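Hydrolase (Rhizobium meliloti, PDB 5HOE) is a carbohydrate acetylesterase of the GDSL-like (SGNH) hydrolase family, which probably removes acetyl groups from sugars by cleaving their ester bonds. Local coordinates at residues P154-M159 with E173-L178. Residues are numbered along the deposited sequence; the frame is centred on the assembly and turned at random.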
loop_
_atom_site.group_PDB
_atom_site.type_symbol
_atom_site.label_atom_id
_atom_site.label_comp_id
_atom_site.label_asym_id
_atom_site.label_seq_id
_atom_site.Cartn_x
_atom_site.Cartn_y
_atom_site.Cartn_z
ATOM N N PRO A 154 -0.607 17.828 31.807
ATOM C CA PRO A 154 -1.619 17.960 32.856
ATOM C C PRO A 154 -2.949 17.438 32.365
ATOM O O PRO A 154 -3.243 17.475 31.153
ATOM C CB PRO A 154 -1.667 19.479 33.111
ATOM C CG PRO A 154 -1.277 20.091 31.823
ATOM C CD PRO A 154 -0.275 19.122 31.182
ATOM N N PRO A 155 -3.800 16.931 33.257
ATOM C CA PRO A 155 -5.111 16.439 32.831
ATOM C C PRO A 155 -5.953 17.528 32.181
ATOM O O PRO A 155 -5.823 18.713 32.492
ATOM C CB PRO A 155 -5.765 15.974 34.146
ATOM C CG PRO A 155 -4.662 15.738 35.089
ATOM C CD PRO A 155 -3.568 16.709 34.698
ATOM N N LEU A 156 -6.858 17.096 31.304
ATOM C CA LEU A 156 -7.832 17.991 30.696
ATOM C C LEU A 156 -8.774 18.575 31.755
ATOM O O LEU A 156 -8.896 18.064 32.877
ATOM C CB LEU A 156 -8.650 17.227 29.659
ATOM C CG LEU A 156 -7.885 16.746 28.431
ATOM C CD1 LEU A 156 -8.706 15.762 27.638
ATOM C CD2 LEU A 156 -7.517 17.923 27.538
ATOM N N ALA A 157 -9.445 19.663 31.381
ATOM C CA ALA A 157 -10.437 20.324 32.217
ATOM C C ALA A 157 -11.779 20.393 31.493
ATOM O O ALA A 157 -11.860 20.085 30.303
ATOM C CB ALA A 157 -9.950 21.727 32.573
ATOM N N PRO A 158 -12.860 20.778 32.171
ATOM C CA PRO A 158 -14.138 20.963 31.471
ATOM C C PRO A 158 -13.986 21.988 30.359
ATOM O O PRO A 158 -13.222 22.954 30.480
ATOM C CB PRO A 158 -15.061 21.474 32.579
ATOM C CG PRO A 158 -14.497 20.823 33.823
ATOM C CD PRO A 158 -13.017 20.924 33.632
ATOM N N MET A 159 -14.730 21.778 29.269
ATOM C CA MET A 159 -14.570 22.575 28.053
ATOM C C MET A 159 -15.886 23.246 27.679
ATOM O O MET A 159 -16.868 22.546 27.370
ATOM C CB MET A 159 -14.106 21.697 26.898
ATOM C CG MET A 159 -12.739 21.053 27.122
ATOM S SD MET A 159 -12.545 19.664 26.014
ATOM C CE MET A 159 -13.731 18.522 26.706
ATOM N N GLU A 173 -10.878 11.207 31.544
ATOM C CA GLU A 173 -10.479 10.060 32.344
ATOM C C GLU A 173 -9.151 9.496 31.841
ATOM O O GLU A 173 -8.257 9.163 32.631
ATOM C CB GLU A 173 -11.605 9.025 32.263
ATOM C CG GLU A 173 -12.987 9.426 32.898
ATOM C CD GLU A 173 -13.844 10.500 32.145
ATOM O OE1 GLU A 173 -13.551 10.895 30.978
ATOM O OE2 GLU A 173 -14.861 10.943 32.762
ATOM N N LYS A 174 -8.986 9.439 30.522
ATOM C CA LYS A 174 -7.743 8.932 29.951
ATOM C C LYS A 174 -6.565 9.835 30.306
ATOM O O LYS A 174 -5.490 9.351 30.683
ATOM C CB LYS A 174 -7.892 8.800 28.433
ATOM C CG LYS A 174 -9.012 7.862 27.988
ATOM C CD LYS A 174 -9.096 7.752 26.469
ATOM C CE LYS A 174 -10.301 6.916 26.070
ATOM N NZ LYS A 174 -10.436 6.789 24.607
ATOM N N SER A 175 -6.767 11.153 30.229
ATOM C CA SER A 175 -5.696 12.102 30.523
ATOM C C SER A 175 -5.251 11.995 31.971
ATOM O O SER A 175 -4.083 12.242 32.264
ATOM C CB SER A 175 -6.115 13.528 30.146
ATOM O OG SER A 175 -7.020 14.116 31.069
ATOM N N LYS A 176 -6.167 11.624 32.881
ATOM C CA LYS A 176 -5.829 11.456 34.294
ATOM C C LYS A 176 -4.930 10.255 34.535
ATOM O O LYS A 176 -4.183 10.225 35.519
ATOM C CB LYS A 176 -7.103 11.253 35.122
ATOM C CG LYS A 176 -7.774 12.510 35.555
ATOM C CD LYS A 176 -9.090 12.187 36.252
ATOM C CE LYS A 176 -8.959 11.186 37.391
ATOM N NZ LYS A 176 -10.272 11.001 38.063
ATOM N N GLU A 177 -5.019 9.241 33.691
ATOM C CA GLU A 177 -4.240 8.025 33.869
ATOM C C GLU A 177 -2.840 8.123 33.279
ATOM O O GLU A 177 -2.012 7.251 33.556
ATOM C CB GLU A 177 -4.966 6.835 33.235
ATOM C CG GLU A 177 -6.235 6.404 33.962
ATOM C CD GLU A 177 -6.889 5.213 33.303
ATOM O OE1 GLU A 177 -6.169 4.257 32.925
ATOM O OE2 GLU A 177 -8.123 5.239 33.153
ATOM N N LEU A 178 -2.541 9.153 32.478
ATOM C CA LEU A 178 -1.267 9.156 31.757
ATOM C C LEU A 178 -0.082 9.305 32.706
ATOM O O LEU A 178 0.968 8.687 32.487
ATOM C CB LEU A 178 -1.248 10.248 30.690
ATOM C CG LEU A 178 -2.273 10.139 29.553
ATOM C CD1 LEU A 178 -1.991 11.192 28.484
ATOM C CD2 LEU A 178 -2.304 8.752 28.910
#
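The side chain of buried S175 points into the loop at P155 and L156, its hydroxyl making the closest approaches. Its CB leaves helix 171-189 toward the loop and lies 4.1 Å from L156 CG, a loose van der Waals contact. One bond further, OG accepts a hydrogen bond from the L156 N-H: N to OG is 3.0 Å and the N-H···O angle 165°, close to straight. The chi1 of 76° sets OG between the backbone N and carbonyl carbon of S175, where it also hydrogen-bonds the carbonyl O of Y172, one turn back. With one bond to the loop and one to its own helix, the hydroxyl is fixed in rotation, and the N-H of the buried residue L156 is satisfied by a side chain, in a loop that is neither helix nor strand. Carbon closes in around the same oxygen: P155 CA at 3.5 Å, and P155 CB, L156 CB and L156 CG each at 3.8 Å from S175 OG. At the outer margin P155 CB rests 4.2 Å from K176 CG, beyond which the lysine chain leads away from the loop. L156, with CG anti to its carbonyl carbon (chi1 -66°), passes S175 and packs on T107, T110 and F168, near but not touching S25, H209 and D206, whose arrangement is consistent with the Ser-His-Asp triad of SGNH hydrolases. A hydrogen bond between P155 O and T202 OG1 and backbone bonding of A157 with G207 also hold the loop. The contact thus ties the loop between strand 147-152 of the parallel sheet and helix 162-167 to the first turns of helix 171-189, which packs through L178 on helix 118-133.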